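Local atomic coordinates of uncharacterized lipoprotein GfcB (Escherichia coli K12, PDB entry 2IN5), a protein that is of unknown function but, as a homologue of group 4 capsule protein B, is probably a membrane-attached lipoprotein connected with capsule polysaccharide. Residues R40-Q45 with G186-E191; N99-K104 with L146-Q151; R108-I113 with S123-S128. All blocks are in the same frame, centred on the assembly; numbering follows the deposited sequence.

Contact 1 (R40-Q45 with G186-E191)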
loop_
_atom_site.group_PDB
_atom_site.type_symbol
_atom_site.label_atom_id
_atom_site.label_comp_id
_atom_site.label_asym_id
_atom_site.label_seq_id
_atom_site.Cartn_x
_atom_site.Cartn_y
_atom_site.Cartn_z
ATOM N N ARG A 40 14.293 8.431 13.599
ATOM C CA ARG A 40 15.337 9.418 13.798
ATOM C C ARG A 40 16.257 9.383 12.573
ATOM O O ARG A 40 16.864 8.357 12.272
ATOM C CB ARG A 40 16.124 9.103 15.072
ATOM C CG ARG A 40 17.307 10.025 15.326
ATOM C CD ARG A 40 17.101 10.885 16.554
ATOM N NE ARG A 40 16.861 10.074 17.744
ATOM C CZ ARG A 40 16.567 10.574 18.941
ATOM N NH1 ARG A 40 16.476 11.889 19.106
ATOM N NH2 ARG A 40 16.356 9.761 19.969
ATOM N N LEU A 41 16.338 10.496 11.855
ATOM C CA LEU A 41 17.190 10.573 10.680
ATOM C C LEU A 41 18.362 11.498 10.934
ATOM O O LEU A 41 18.193 12.597 11.462
ATOM C CB LEU A 41 16.406 11.078 9.473
ATOM C CG LEU A 41 15.306 10.140 8.999
ATOM C CD1 LEU A 41 14.451 10.837 7.963
ATOM C CD2 LEU A 41 15.924 8.878 8.434
ATOM N N ASN A 42 19.547 11.042 10.547
ATOM C CA ASN A 42 20.773 11.809 10.721
ATOM C C ASN A 42 20.937 12.320 12.138
ATOM O O ASN A 42 21.273 13.485 12.337
ATOM C CB ASN A 42 20.798 13.004 9.770
ATOM C CG ASN A 42 20.843 12.593 8.325
ATOM O OD1 ASN A 42 21.813 11.987 7.867
ATOM N ND2 ASN A 42 19.788 12.919 7.591
ATOM N N GLU A 43 20.701 11.460 13.122
ATOM C CA GLU A 43 20.843 11.865 14.515
ATOM C C GLU A 43 19.992 13.113 14.756
ATOM O O GLU A 43 20.235 13.875 15.693
ATOM C CB GLU A 43 22.310 12.194 14.827
ATOM C CG GLU A 43 23.343 11.150 14.388
ATOM C CD GLU A 43 23.528 10.019 15.389
ATOM O OE1 GLU A 43 24.383 9.136 15.139
ATOM O OE2 GLU A 43 22.827 10.006 16.427
ATOM N N GLY A 44 19.003 13.328 13.894
ATOM C CA GLY A 44 18.146 14.488 14.033
ATOM C C GLY A 44 17.135 14.351 15.152
ATOM O O GLY A 44 17.400 13.730 16.185
ATOM N N GLN A 45 15.961 14.927 14.934
ATOM C CA GLN A 45 14.900 14.896 15.922
ATOM C C GLN A 45 13.948 13.726 15.711
ATOM O O GLN A 45 13.592 13.391 14.588
ATOM C CB GLN A 45 14.124 16.213 15.880
ATOM C CG GLN A 45 13.070 16.331 16.957
ATOM C CD GLN A 45 13.662 16.313 18.356
ATOM O OE1 GLN A 45 12.955 16.058 19.334
ATOM N NE2 GLN A 45 14.962 16.594 18.459
ATOM N N GLY A 186 26.924 3.243 4.093
ATOM C CA GLY A 186 27.637 3.909 5.172
ATOM C C GLY A 186 27.325 5.388 5.324
ATOM O O GLY A 186 28.132 6.140 5.873
ATOM N N VAL A 187 26.151 5.803 4.855
ATOM C CA VAL A 187 25.727 7.200 4.927
ATOM C C VAL A 187 24.253 7.325 5.329
ATOM O O VAL A 187 23.452 6.421 5.071
ATOM C CB VAL A 187 25.918 7.913 3.550
ATOM C CG1 VAL A 187 27.369 7.804 3.092
ATOM C CG2 VAL A 187 24.991 7.300 2.512
ATOM N N ILE A 188 23.913 8.454 5.951
ATOM C CA ILE A 188 22.557 8.765 6.402
ATOM C C ILE A 188 21.990 7.787 7.437
ATOM O O ILE A 188 21.105 6.979 7.142
ATOM C CB ILE A 188 21.582 8.853 5.224
ATOM C CG1 ILE A 188 22.099 9.866 4.204
ATOM C CG2 ILE A 188 20.207 9.299 5.721
ATOM C CD1 ILE A 188 21.250 9.962 2.947
ATOM N N PRO A 189 22.473 7.883 8.687
ATOM C CA PRO A 189 22.027 7.012 9.771
ATOM C C PRO A 189 20.545 7.117 10.077
ATOM O O PRO A 189 19.968 8.204 10.113
ATOM C CB PRO A 189 22.925 7.426 10.935
ATOM C CG PRO A 189 23.173 8.867 10.669
ATOM C CD PRO A 189 23.403 8.912 9.187
ATOM N N VAL A 190 19.943 5.955 10.288
ATOM C CA VAL A 190 18.530 5.850 10.573
ATOM C C VAL A 190 18.336 5.074 11.866
ATOM O O VAL A 190 18.951 4.026 12.070
ATOM C CB VAL A 190 17.809 5.113 9.426
ATOM C CG1 VAL A 190 16.326 4.992 9.721
ATOM C CG2 VAL A 190 18.036 5.849 8.120
ATOM N N GLU A 191 17.488 5.598 12.745
ATOM C CA GLU A 191 17.196 4.950 14.025
ATOM C C GLU A 191 15.699 4.725 14.107
ATOM O O GLU A 191 14.918 5.642 13.862
ATOM C CB GLU A 191 17.636 5.836 15.195
ATOM C CG GLU A 191 19.132 6.069 15.309
ATOM C CD GLU A 191 19.488 6.946 16.502
ATOM O OE1 GLU A 191 19.076 6.606 17.637
ATOM O OE2 GLU A 191 20.182 7.974 16.308
HETATM O O HOH W 1 19.391 8.984 13.313
#

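Contact 2 (N99-K104 with L146-Q151)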
loop_
_atom_site.group_PDB
_atom_site.type_symbol
_atom_site.label_atom_id
_atom_site.label_comp_id
_atom_site.label_asym_id
_atom_site.label_seq_id
_atom_site.Cartn_x
_atom_site.Cartn_y
_atom_site.Cartn_z
ATOM N N ASN A 99 14.051 -14.098 9.529
ATOM C CA ASN A 99 13.834 -15.127 10.541
ATOM C C ASN A 99 14.803 -14.775 11.670
ATOM O O ASN A 99 15.761 -15.498 11.938
ATOM C CB ASN A 99 14.147 -16.517 9.983
ATOM C CG ASN A 99 13.555 -17.634 10.835
ATOM O OD1 ASN A 99 13.571 -17.564 12.071
ATOM N ND2 ASN A 99 13.032 -18.670 10.180
ATOM N N ALA A 100 14.537 -13.648 12.323
ATOM C CA ALA A 100 15.388 -13.125 13.391
ATOM C C ALA A 100 15.725 -14.092 14.515
ATOM O O ALA A 100 16.800 -14.006 15.094
ATOM C CB ALA A 100 14.764 -11.851 13.968
ATOM N N LEU A 101 14.821 -15.004 14.844
ATOM C CA LEU A 101 15.122 -15.947 15.912
ATOM C C LEU A 101 16.083 -17.047 15.454
ATOM O O LEU A 101 16.846 -17.572 16.263
ATOM C CB LEU A 101 13.836 -16.565 16.461
ATOM C CG LEU A 101 12.989 -15.652 17.347
ATOM C CD1 LEU A 101 11.791 -16.435 17.837
ATOM C CD2 LEU A 101 13.806 -15.128 18.531
ATOM N N ALA A 102 16.056 -17.365 14.158
ATOM C CA ALA A 102 16.911 -18.404 13.582
ATOM C C ALA A 102 18.244 -17.885 13.080
ATOM O O ALA A 102 18.938 -18.565 12.330
ATOM C CB ALA A 102 16.185 -19.109 12.442
ATOM N N ILE A 103 18.612 -16.680 13.479
ATOM C CA ILE A 103 19.878 -16.139 13.030
ATOM C C ILE A 103 21.010 -16.791 13.805
ATOM O O ILE A 103 21.019 -16.766 15.036
ATOM C CB ILE A 103 19.945 -14.625 13.257
ATOM C CG1 ILE A 103 18.844 -13.934 12.458
ATOM C CG2 ILE A 103 21.323 -14.103 12.883
ATOM C CD1 ILE A 103 18.840 -12.441 12.614
ATOM N N LYS A 104 21.960 -17.382 13.085
ATOM C CA LYS A 104 23.107 -18.014 13.728
ATOM C C LYS A 104 24.271 -17.037 13.681
ATOM O O LYS A 104 24.404 -16.265 12.735
ATOM C CB LYS A 104 23.507 -19.312 13.008
ATOM C CG LYS A 104 22.569 -20.492 13.211
ATOM C CD LYS A 104 23.161 -21.759 12.599
ATOM C CE LYS A 104 22.358 -23.009 12.962
ATOM N NZ LYS A 104 20.929 -22.893 12.546
ATOM N N LEU A 146 13.218 -8.072 26.613
ATOM C CA LEU A 146 14.493 -8.778 26.509
ATOM C C LEU A 146 14.777 -8.960 25.042
ATOM O O LEU A 146 13.955 -9.511 24.316
ATOM C CB LEU A 146 14.423 -10.154 27.170
ATOM C CG LEU A 146 14.423 -10.177 28.692
ATOM C CD1 LEU A 146 14.387 -11.620 29.186
ATOM C CD2 LEU A 146 15.672 -9.485 29.194
ATOM N N CYS A 147 15.950 -8.508 24.615
ATOM C CA CYS A 147 16.340 -8.581 23.216
ATOM C C CYS A 147 17.660 -9.259 22.998
ATOM O O CYS A 147 18.554 -9.154 23.828
ATOM C CB CYS A 147 16.498 -7.176 22.612
ATOM S SG CYS A 147 15.091 -6.070 22.735
ATOM N N ASN A 148 17.778 -9.948 21.868
ATOM C CA ASN A 148 19.048 -10.542 21.492
ATOM C C ASN A 148 19.640 -9.393 20.686
ATOM O O ASN A 148 19.004 -8.892 19.760
ATOM C CB ASN A 148 18.880 -11.746 20.561
ATOM C CG ASN A 148 18.252 -12.938 21.248
ATOM O OD1 ASN A 148 18.509 -13.205 22.425
ATOM N ND2 ASN A 148 17.435 -13.676 20.507
ATOM N N VAL A 149 20.841 -8.960 21.040
ATOM C CA VAL A 149 21.471 -7.866 20.323
ATOM C C VAL A 149 22.335 -8.399 19.191
ATOM O O VAL A 149 23.311 -9.105 19.425
ATOM C CB VAL A 149 22.355 -7.012 21.256
ATOM C CG1 VAL A 149 22.985 -5.877 20.468
ATOM C CG2 VAL A 149 21.522 -6.467 22.408
ATOM N N TRP A 150 21.968 -8.066 17.959
ATOM C CA TRP A 150 22.727 -8.506 16.799
ATOM C C TRP A 150 23.459 -7.338 16.152
ATOM O O TRP A 150 22.856 -6.319 15.841
ATOM C CB TRP A 150 21.794 -9.141 15.783
ATOM C CG TRP A 150 21.359 -10.518 16.138
ATOM C CD1 TRP A 150 20.132 -10.907 16.598
ATOM C CD2 TRP A 150 22.134 -11.707 16.008
ATOM N NE1 TRP A 150 20.093 -12.272 16.754
ATOM C CE2 TRP A 150 21.311 -12.788 16.397
ATOM C CE3 TRP A 150 23.449 -11.965 15.596
ATOM C CZ2 TRP A 150 21.759 -14.109 16.382
ATOM C CZ3 TRP A 150 23.894 -13.274 15.585
ATOM C CH2 TRP A 150 23.047 -14.335 15.975
ATOM N N GLN A 151 24.763 -7.501 15.964
ATOM C CA GLN A 151 25.602 -6.487 15.340
ATOM C C GLN A 151 25.957 -6.916 13.921
ATOM O O GLN A 151 26.685 -7.891 13.736
ATOM C CB GLN A 151 26.891 -6.318 16.128
ATOM C CG GLN A 151 26.669 -5.824 17.531
ATOM C CD GLN A 151 26.692 -4.323 17.615
ATOM O OE1 GLN A 151 26.247 -3.634 16.697
ATOM N NE2 GLN A 151 27.199 -3.800 18.730
HETATM O O HOH W 2 18.119 -13.915 17.359
#

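Contact 3 (R108-I113 with S123-S128)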
loop_
_atom_site.group_PDB
_atom_site.type_symbol
_atom_site.label_atom_id
_atom_site.label_comp_id
_atom_site.label_asym_id
_atom_site.label_seq_id
_atom_site.Cartn_x
_atom_site.Cartn_y
_atom_site.Cartn_z
ATOM N N ARG A 108 25.513 -14.329 6.965
ATOM C CA ARG A 108 25.981 -13.378 5.976
ATOM C C ARG A 108 24.861 -13.030 5.010
ATOM O O ARG A 108 23.845 -13.722 4.946
ATOM C CB ARG A 108 27.203 -13.950 5.236
ATOM C CG ARG A 108 28.311 -14.444 6.186
ATOM C CD ARG A 108 29.733 -14.316 5.613
ATOM N NE ARG A 108 29.904 -14.980 4.321
ATOM C CZ ARG A 108 31.056 -15.041 3.650
ATOM N NH1 ARG A 108 32.155 -14.479 4.144
ATOM N NH2 ARG A 108 31.108 -15.654 2.469
ATOM N N TRP A 109 25.033 -11.932 4.288
ATOM C CA TRP A 109 24.035 -11.499 3.318
ATOM C C TRP A 109 24.667 -10.541 2.337
ATOM O O TRP A 109 25.432 -9.656 2.712
ATOM C CB TRP A 109 22.857 -10.823 4.020
ATOM C CG TRP A 109 21.809 -10.287 3.084
ATOM C CD1 TRP A 109 21.375 -10.858 1.928
ATOM C CD2 TRP A 109 21.022 -9.107 3.268
ATOM N NE1 TRP A 109 20.360 -10.112 1.381
ATOM C CE2 TRP A 109 20.121 -9.031 2.186
ATOM C CE3 TRP A 109 20.986 -8.109 4.247
ATOM C CZ2 TRP A 109 19.189 -7.995 2.054
ATOM C CZ3 TRP A 109 20.059 -7.077 4.117
ATOM C CH2 TRP A 109 19.173 -7.031 3.026
ATOM N N THR A 110 24.350 -10.736 1.067
ATOM C CA THR A 110 24.890 -9.898 0.016
ATOM C C THR A 110 23.750 -9.322 -0.806
ATOM O O THR A 110 22.825 -10.031 -1.198
ATOM C CB THR A 110 25.864 -10.705 -0.886
ATOM O OG1 THR A 110 27.099 -10.906 -0.185
ATOM C CG2 THR A 110 26.147 -9.966 -2.188
ATOM N N ARG A 111 23.806 -8.018 -1.043
ATOM C CA ARG A 111 22.771 -7.358 -1.820
ATOM C C ARG A 111 23.282 -6.029 -2.339
ATOM O O ARG A 111 24.363 -5.568 -1.956
ATOM C CB ARG A 111 21.521 -7.131 -0.957
ATOM C CG ARG A 111 21.662 -6.078 0.138
ATOM C CD ARG A 111 22.713 -6.464 1.156
ATOM N NE ARG A 111 22.587 -5.675 2.372
ATOM C CZ ARG A 111 23.292 -5.886 3.479
ATOM N NH1 ARG A 111 24.183 -6.867 3.533
ATOM N NH2 ARG A 111 23.102 -5.114 4.538
ATOM N N ASP A 112 22.520 -5.421 -3.235
ATOM C CA ASP A 112 22.904 -4.124 -3.765
ATOM C C ASP A 112 21.818 -3.137 -3.329
ATOM O O ASP A 112 20.674 -3.530 -3.109
ATOM C CB ASP A 112 22.997 -4.161 -5.302
ATOM C CG ASP A 112 24.063 -5.127 -5.815
ATOM O OD1 ASP A 112 25.249 -5.002 -5.429
ATOM O OD2 ASP A 112 23.709 -6.013 -6.625
ATOM N N ILE A 113 22.178 -1.869 -3.170
ATOM C CA ILE A 113 21.190 -0.861 -2.798
ATOM C C ILE A 113 21.288 0.287 -3.786
ATOM O O ILE A 113 22.333 0.506 -4.404
ATOM C CB ILE A 113 21.399 -0.296 -1.339
ATOM C CG1 ILE A 113 22.792 0.307 -1.187
ATOM C CG2 ILE A 113 21.226 -1.406 -0.297
ATOM C CD1 ILE A 113 22.988 0.975 0.136
ATOM N N SER A 123 24.672 3.888 -5.856
ATOM C CA SER A 123 24.373 2.486 -5.602
ATOM C C SER A 123 25.649 1.765 -5.197
ATOM O O SER A 123 26.743 2.252 -5.457
ATOM C CB SER A 123 23.763 1.837 -6.853
ATOM O OG SER A 123 24.748 1.589 -7.835
ATOM N N ALA A 124 25.522 0.617 -4.541
ATOM C CA ALA A 124 26.710 -0.119 -4.119
ATOM C C ALA A 124 26.407 -1.563 -3.743
ATOM O O ALA A 124 25.261 -1.921 -3.501
ATOM C CB ALA A 124 27.377 0.601 -2.952
ATOM N N THR A 125 27.439 -2.397 -3.714
ATOM C CA THR A 125 27.252 -3.791 -3.363
ATOM C C THR A 125 27.665 -3.997 -1.918
ATOM O O THR A 125 28.830 -3.810 -1.557
ATOM C CB THR A 125 28.063 -4.711 -4.277
ATOM O OG1 THR A 125 27.637 -4.517 -5.630
ATOM C CG2 THR A 125 27.840 -6.175 -3.896
ATOM N N LEU A 126 26.691 -4.372 -1.094
ATOM C CA LEU A 126 26.926 -4.575 0.324
ATOM C C LEU A 126 26.946 -6.026 0.750
ATOM O O LEU A 126 26.105 -6.836 0.348
ATOM C CB LEU A 126 25.862 -3.854 1.151
ATOM C CG LEU A 126 25.824 -2.327 1.193
ATOM C CD1 LEU A 126 25.477 -1.768 -0.172
ATOM C CD2 LEU A 126 24.784 -1.897 2.211
ATOM N N SER A 127 27.921 -6.337 1.587
ATOM C CA SER A 127 28.069 -7.672 2.129
ATOM C C SER A 127 28.273 -7.504 3.628
ATOM O O SER A 127 29.111 -6.715 4.065
ATOM C CB SER A 127 29.269 -8.374 1.488
ATOM O OG SER A 127 30.426 -7.563 1.561
ATOM N N SER A 128 27.496 -8.234 4.416
ATOM C CA SER A 128 27.595 -8.137 5.870
ATOM C C SER A 128 27.518 -9.481 6.572
ATOM O O SER A 128 27.106 -10.487 5.991
ATOM C CB SER A 128 26.475 -7.253 6.419
ATOM O OG SER A 128 25.210 -7.858 6.202
#

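Contact 1 (R40-Q45 with G186-E191)
Arg-40 O is gripped from several directions: Glu-191 N donates to it at 2.9 Å, the CA-H of Val-190 rests against it, and a water adds a weak bond. With the return bond from Arg-40 N to Glu-191 O, this forms the hydrogen-bonded pair of an antiparallel ladder joining strand 36-41 to strand 189-194. The ladder ends where the chain leaves Leu-41 in a type I' turn closing at Gly-44. Just beyond the last bridge, Asn-42 N donates to Pro-189 O, also at 2.9 Å; proline, lacking an N-H, can still serve as acceptor. Asn-42 tolerates the positive phi of the turn, and with CG anti to its carbonyl carbon (chi1 -65°) it brings OD1 to 3.7 Å from Pro-189 CD, the two side chains crossing at about a right angle. On one face of the ladder Leu-41 CD2 packs on Val-190 CG2 at 3.7 Å. On the other, Arg-40 and Glu-191 lie alongside each other, but NE and OE1 stay 4.1 Å apart, beyond a salt bridge. The water on Arg-40 O accepts from Glu-43 N, tying turn to strand, and may give a longer bond to Glu-191 OE2, though it has more acceptors than protons. Glu-43 OE2 approaches that same Glu-191 OE2 to 3.3 Å, a like-charge approach that is probably unfavourable, the carboxylate planes turned 69° apart.

Contact 2 (N99-K104 with L146-Q151)
The long loop between strands 86-89 and 108-117 folds back over strand 143-156, and here Ile-103 lays a methyl on the indole of Trp-150. This is a CH-pi contact: Ile-103 CG2 stands 3.5 Å from the centroid of the six-membered ring of Trp-150, only 13° off its normal, so it sits over the face. CG1 of Ile-103 lies anti to the carbonyl carbon (chi1 -61°), which leaves CG2 anti to the backbone N and facing the ring. A beta-branched residue suits the place, since Ile-103 CB is also close, 3.6 Å from Trp-150 CZ2. The carbonyl oxygen of the same residue lies near the ring as well, Ile-103 O being 3.1 Å from Trp-150 CZ2. The polar side of the contact is carried by one water. It lies at the edge of the indole, in its plane, and accepts from Trp-150 NE1 at 2.6 Å. The same water accepts from Asn-148 ND2 and donates to Ala-100 O. The indole N-H and the loop carbonyl, 4.1 Å apart as Trp-150 NE1 and Ala-100 O, are thus joined indirectly. Beyond the contact, Phe-132 of strand 120-140 meets Trp-150 edge-to-face, while Val-169 of strand 161-170 touches both Trp-150 and Ala-100, placing the loop across strand 143-156 and its neighbour.

Contact 3 (R108-I113 with S123-S128)
Arg-111 and Leu-126 form a hydrogen-bonded pair in the antiparallel hairpin of strands 108-117 and 120-140, whose short segments run at 166° to each other. Their backbones exchange two bonds, the shorter from Leu-126 N to Arg-111 O at 2.8 Å, and similar pairs, Trp-109 with Ser-128 and Ile-113 with Ala-124, extend the ladder. From CB, the arginine places CG between its own backbone N and carbonyl carbon (chi1 70°), a crowded position; with the further bend at chi2, the chain leans back over Trp-109 and across toward Ser-128. CD lies over the centre of the Trp-109 ring, 3.6 Å above its plane. Arg-111 NE passes Leu-126 CB at 3.9 Å. The guanidinium is sandwiched, with Leu-126 CB over one face toward its rim and Trp-109 CE3 over the centre of the opposite face, which limits its rotation. In its plane, Arg-111 NH1 donates to Ser-128 OG at 3.0 Å, a fairly straight bond of 158°. NH1 also makes a weak bond to Trp-109 O. A small hydroxyl suits Ser-128 because it leaves room for the guanidinium and can also bond Glu-152 of strand 143-156. With the long side chain cut back to an alanine here, Ser-128 OG would probably lose its NH1 donor and a gap would be likely to open between Trp-109 and Leu-126. Further along the same face, Ile-113 CG1 packs on Leu-126 CD1 at 3.5 Å. On the other side Asp-112 pairs with Thr-125, although their very short hydroxyl-carboxylate distance is doubtful. Glu-152 also forms a long, weak ion pair with Arg-111, while Trp-109 NE1 donates to Asn-91 O; strand 143-156 flanks strand 120-140, and strand 86-89, with Val-89 against Arg-111 and Ile-113, flanks strand 108-117.

How the contacts relate
All three contacts belong to the antiparallel beta framework of one GfcB chain. They are nested in sequence: contact 3 lies inside the loop closed by contact 2, and contact 2 inside that closed by contact 1, which brings an early strand next to the last one. Contacts 2 and 3 adjoin in sequence and use neighbouring strands, 143-156 and 120-140, yet their centres are 20 Å apart. Contact 1 stands 22 Å from contact 2 and 19 Å from contact 3, centre to centre; its nearest atoms come to about 6 Å from those of contact 3 without touching. The loop of contact 2 leads within a few residues into the first strand of contact 3.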